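Local coordinates for cell envelope-related transcriptional attenuator domain-containing protein (Streptococcus agalactiae, PDB 3OKZ), which is of unknown function but, as a member of the LytR/CpsA/Psr family, probably acts in assembly of the streptococcal cell envelope, at residues A[17-22]-A[277-282]; A[47-52]-A[272-277]. One frame throughout, in Å; residues are numbered along the deposited sequence.

Interaction 1: residues A[17-22]-A[277-282]; sequences TKPFSI and ELDKKR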
# COMPACT_ATOMS: atom_id res chain seq x y z
N THR A 17 18.57 8.83 10.85
CA THR A 17 17.76 9.87 10.22
C THR A 17 18.00 9.97 8.71
O THR A 17 18.09 11.07 8.15
CB THR A 17 18.04 11.24 10.85
OG1 THR A 17 18.21 11.09 12.27
CG2 THR A 17 16.85 12.17 10.61
N LYS A 18 18.09 8.80 8.07
CA LYS A 18 18.31 8.70 6.62
C LYS A 18 16.97 8.42 5.93
O LYS A 18 16.11 7.72 6.49
CB LYS A 18 19.29 7.55 6.35
CG LYS A 18 19.68 7.38 4.89
CD LYS A 18 20.48 8.57 4.35
CE LYS A 18 20.65 8.49 2.83
NZ LYS A 18 21.20 9.74 2.23
N PRO A 19 16.76 8.96 4.71
CA PRO A 19 15.51 8.75 3.97
C PRO A 19 15.20 7.27 3.89
O PRO A 19 16.11 6.44 3.78
CB PRO A 19 15.83 9.33 2.60
CG PRO A 19 16.78 10.42 2.91
CD PRO A 19 17.69 9.79 3.93
N PHE A 20 13.92 6.90 3.93
CA PHE A 20 13.64 5.48 3.87
C PHE A 20 12.35 5.12 3.16
O PHE A 20 11.53 5.98 2.85
CB PHE A 20 13.66 4.90 5.27
CG PHE A 20 12.52 5.36 6.13
CD1 PHE A 20 11.34 4.61 6.22
CD2 PHE A 20 12.61 6.54 6.87
CE1 PHE A 20 10.29 5.03 7.03
CE2 PHE A 20 11.56 6.97 7.69
CZ PHE A 20 10.40 6.22 7.76
N SER A 21 12.21 3.82 2.89
CA SER A 21 11.03 3.29 2.22
C SER A 21 10.37 2.26 3.10
O SER A 21 11.04 1.43 3.71
CB SER A 21 11.40 2.63 0.88
OG SER A 21 12.14 1.43 1.06
N ILE A 22 9.06 2.35 3.18
CA ILE A 22 8.29 1.41 3.96
C ILE A 22 7.12 0.94 3.11
O ILE A 22 6.46 1.73 2.43
CB ILE A 22 7.76 2.07 5.26
CG1 ILE A 22 6.93 1.06 6.05
CG2 ILE A 22 6.96 3.31 4.91
CD1 ILE A 22 6.37 1.61 7.37
N GLU A 277 14.15 9.46 -4.52
CA GLU A 277 13.64 9.80 -3.19
C GLU A 277 14.47 9.19 -2.07
O GLU A 277 14.72 9.85 -1.06
CB GLU A 277 12.19 9.31 -3.03
CG GLU A 277 11.21 10.00 -3.93
CD GLU A 277 11.32 11.50 -3.85
OE1 GLU A 277 11.53 12.02 -2.73
OE2 GLU A 277 11.21 12.16 -4.91
N LEU A 278 14.88 7.94 -2.24
CA LEU A 278 15.67 7.28 -1.21
C LEU A 278 17.16 7.52 -1.38
O LEU A 278 17.98 6.85 -0.73
CB LEU A 278 15.40 5.77 -1.20
CG LEU A 278 14.00 5.23 -0.86
CD1 LEU A 278 13.20 6.27 -0.06
CD2 LEU A 278 13.28 4.86 -2.13
N ASP A 279 17.52 8.48 -2.23
CA ASP A 279 18.92 8.79 -2.48
C ASP A 279 19.63 7.54 -3.00
O ASP A 279 20.64 7.10 -2.44
CB ASP A 279 19.63 9.29 -1.21
CG ASP A 279 19.40 10.77 -0.94
OD1 ASP A 279 19.09 11.53 -1.88
OD2 ASP A 279 19.56 11.20 0.23
N LYS A 280 19.08 6.96 -4.06
CA LYS A 280 19.66 5.78 -4.69
C LYS A 280 19.96 6.10 -6.14
O LYS A 280 19.29 6.93 -6.75
CB LYS A 280 18.69 4.60 -4.62
CG LYS A 280 18.50 4.05 -3.23
CD LYS A 280 17.31 3.10 -3.18
CE LYS A 280 17.18 2.46 -1.82
NZ LYS A 280 18.32 1.56 -1.54
N LYS A 281 20.97 5.46 -6.70
CA LYS A 281 21.31 5.70 -8.08
C LYS A 281 20.18 5.15 -8.94
O LYS A 281 19.54 4.16 -8.57
CB LYS A 281 22.64 5.00 -8.42
CG LYS A 281 23.86 5.61 -7.75
CD LYS A 281 25.13 5.09 -8.39
CE LYS A 281 26.36 5.83 -7.91
NZ LYS A 281 27.59 5.30 -8.57
N ARG A 282 19.91 5.80 -10.06
CA ARG A 282 18.85 5.35 -10.95
C ARG A 282 19.47 4.44 -11.99
O ARG A 282 20.68 4.52 -12.23
CB ARG A 282 18.17 6.54 -11.63
CG ARG A 282 17.56 7.57 -10.68
CD ARG A 282 18.65 8.38 -9.99
NE ARG A 282 18.11 9.31 -8.99
CZ ARG A 282 18.87 10.05 -8.18
NH1 ARG A 282 20.19 9.97 -8.25
NH2 ARG A 282 18.30 10.86 -7.29
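Lys18 reaches obliquely across to Asp279, and its NZ meets Asp279 OD2 at 3.0 Å in a salt bridge. The ammonium group approaches the anti side of that oxygen, 19° out of the carboxylate plane. The lysine chain starts with CG anti to the backbone N (chi1 -177°), bends once at chi2 and then runs extended, which carries NZ past the Pro19 ring. That ring points at the turn after helix 264-277: its CB lies 3.9 Å from Glu277 O, while CG faces Asp279 OD2. Deeper in, the Leu278 side chain lies against the start of strand 20-28, with CD1 3.4 Å from Phe20 O and CG 4.1 Å from Ser21 CB; Ile107 also touches this leucine. Asp279, at positive phi, is the C-prime residue of a Schellman motif, with Lys280 N bonded to Lys275 O and Asp279 N to Lys276 O. The reversal of the chain presents Asp279 to the strand entrance. Lys53 forms a second salt bridge to the same OD2, so two ammonium groups share one carboxylate oxygen, which would probably stabilise the ionised aspartate. Charge pairing near the surface thus accompanies burial of Leu278, just past the helix end, against strand backbone and Ser21 CB.

Interaction 2: residues A[47-52]-A[272-277]; sequences LVTINP and NRIKKE
With CG anti to the backbone N (chi1 -172°), Asn51 extends its amide from the strand toward the last turn of the helix, where ND2 donates to Glu277 O. This bond is 3.0 Å long with an N-H...O angle of 160°, and the acceptor lies close to the amide plane of Asn51. The donor is tilted somewhat from the carbonyl plane. At the other end of the amide, OD1 accepts from Thr54 N, so bonds at both ends fix the rotation of the group. Thr49 turns its CG2 anti to its own carbonyl carbon, into the angle between Ile274 and Glu277; the methyl lies 4.0 Å from Ile274 CG2, and Thr49 CB is 3.9 Å from Glu277 CB. Thr49 and Glu277 cross nearly at right angles, and the threonine hydroxyl is hydrogen-bonded to Thr58 OG1 on the next strand. Farther back along the strand, Leu47 CD1 meets Ile274 CD1 at 3.7 Å, and Leu105 of helix 93-105 touches both side chains. Leu47, Thr49 and Asn51 therefore line one face of strand 47-51, whose axis approaches that of helix segment 272-277 to 8.9 Å, their directions 34° apart. The result is a helix packed on the mixed sheet of this LytR/CpsA/Psr-family portion of a longer protein.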
# COMPACT_ATOMS: atom_id res chain seq x y z
N LEU A 47 3.85 1.77 -1.52
CA LEU A 47 5.27 1.92 -1.24
C LEU A 47 5.43 3.38 -0.83
O LEU A 47 5.13 4.28 -1.60
CB LEU A 47 6.10 1.59 -2.48
CG LEU A 47 7.61 1.36 -2.35
CD1 LEU A 47 8.37 2.69 -2.30
CD2 LEU A 47 7.88 0.52 -1.10
N VAL A 48 5.89 3.60 0.40
CA VAL A 48 6.04 4.96 0.91
C VAL A 48 7.49 5.39 1.05
O VAL A 48 8.33 4.62 1.52
CB VAL A 48 5.38 5.11 2.31
CG1 VAL A 48 5.13 6.58 2.61
CG2 VAL A 48 4.09 4.29 2.38
N THR A 49 7.77 6.62 0.63
CA THR A 49 9.11 7.19 0.74
C THR A 49 9.00 8.36 1.69
O THR A 49 8.01 9.09 1.66
CB THR A 49 9.63 7.76 -0.57
OG1 THR A 49 8.81 8.86 -0.96
CG2 THR A 49 9.64 6.72 -1.65
N ILE A 50 10.03 8.53 2.52
CA ILE A 50 10.11 9.64 3.48
C ILE A 50 11.56 10.10 3.48
O ILE A 50 12.48 9.31 3.73
CB ILE A 50 9.76 9.22 4.94
CG1 ILE A 50 8.39 8.55 4.98
CG2 ILE A 50 9.76 10.44 5.84
CD1 ILE A 50 8.42 7.15 5.57
N ASN A 51 11.78 11.38 3.17
CA ASN A 51 13.13 11.93 3.13
C ASN A 51 13.21 13.10 4.09
O ASN A 51 12.78 14.22 3.77
CB ASN A 51 13.47 12.40 1.73
CG ASN A 51 14.92 12.80 1.59
OD1 ASN A 51 15.43 13.59 2.37
ND2 ASN A 51 15.59 12.23 0.60
N PRO A 52 13.77 12.87 5.29
CA PRO A 52 13.90 13.91 6.31
C PRO A 52 14.67 15.13 5.81
O PRO A 52 14.44 16.26 6.24
CB PRO A 52 14.62 13.18 7.44
CG PRO A 52 15.50 12.22 6.69
CD PRO A 52 14.54 11.67 5.65
N ASN A 272 12.94 4.74 -10.74
CA ASN A 272 13.90 5.83 -10.59
C ASN A 272 13.35 7.04 -9.84
O ASN A 272 14.09 7.72 -9.11
CB ASN A 272 14.43 6.23 -11.97
CG ASN A 272 15.20 5.09 -12.66
OD1 ASN A 272 15.61 5.23 -13.81
ND2 ASN A 272 15.38 3.97 -11.96
N ARG A 273 12.06 7.32 -10.01
CA ARG A 273 11.43 8.44 -9.32
C ARG A 273 11.52 8.11 -7.83
O ARG A 273 11.89 8.96 -7.01
CB ARG A 273 9.96 8.55 -9.75
CG ARG A 273 9.23 9.79 -9.28
CD ARG A 273 8.28 9.48 -8.14
NE ARG A 273 7.34 8.40 -8.47
CZ ARG A 273 6.51 8.41 -9.51
NH1 ARG A 273 6.47 9.44 -10.35
NH2 ARG A 273 5.71 7.37 -9.71
N ILE A 274 11.21 6.86 -7.49
CA ILE A 274 11.28 6.41 -6.11
C ILE A 274 12.74 6.38 -5.67
O ILE A 274 13.08 6.86 -4.58
CB ILE A 274 10.68 4.99 -5.96
CG1 ILE A 274 9.18 5.05 -6.20
CG2 ILE A 274 11.00 4.44 -4.59
CD1 ILE A 274 8.45 3.76 -5.85
N LYS A 275 13.62 5.83 -6.51
CA LYS A 275 15.04 5.76 -6.20
C LYS A 275 15.61 7.14 -5.87
O LYS A 275 16.36 7.29 -4.90
CB LYS A 275 15.81 5.14 -7.36
CG LYS A 275 15.69 3.63 -7.41
CD LYS A 275 16.25 3.03 -8.67
CE LYS A 275 16.16 1.52 -8.61
NZ LYS A 275 16.41 0.89 -9.93
N LYS A 276 15.24 8.16 -6.65
CA LYS A 276 15.72 9.50 -6.39
C LYS A 276 15.31 9.93 -4.98
O LYS A 276 16.04 10.66 -4.31
CB LYS A 276 15.15 10.50 -7.40
CG LYS A 276 15.55 11.94 -7.11
CD LYS A 276 14.77 12.96 -7.95
CE LYS A 276 15.01 12.79 -9.44
NZ LYS A 276 14.27 13.79 -10.26
N GLU A 277 14.15 9.46 -4.52
CA GLU A 277 13.64 9.80 -3.19
C GLU A 277 14.47 9.19 -2.07
O GLU A 277 14.72 9.85 -1.06
CB GLU A 277 12.19 9.31 -3.03
CG GLU A 277 11.21 10.00 -3.93
CD GLU A 277 11.32 11.50 -3.85
OE1 GLU A 277 11.53 12.02 -2.73
OE2 GLU A 277 11.21 12.16 -4.91

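Overall arrangement
From the N terminus, the chain enters strand 20-28 through residues 17-22 and, after strand 41-51, passes through the rest of the sheet and several helices before helix 264-277 returns to this pair. Interaction 2 closes a loop of 219 residues between its segments, nested inside the 254-residue loop closed by interaction 1. The two share Glu277, where the helix gives way to the following turn, and their centres lie about 5 Å apart. Strands 20-28 and 41-51 are antiparallel neighbours, joined by probable backbone hydrogen bonds between Phe20 and Ile50 and between Ile22 and Val48. Together the contacts tie the end of helix 264-277 and its exit loop to two adjacent central strands.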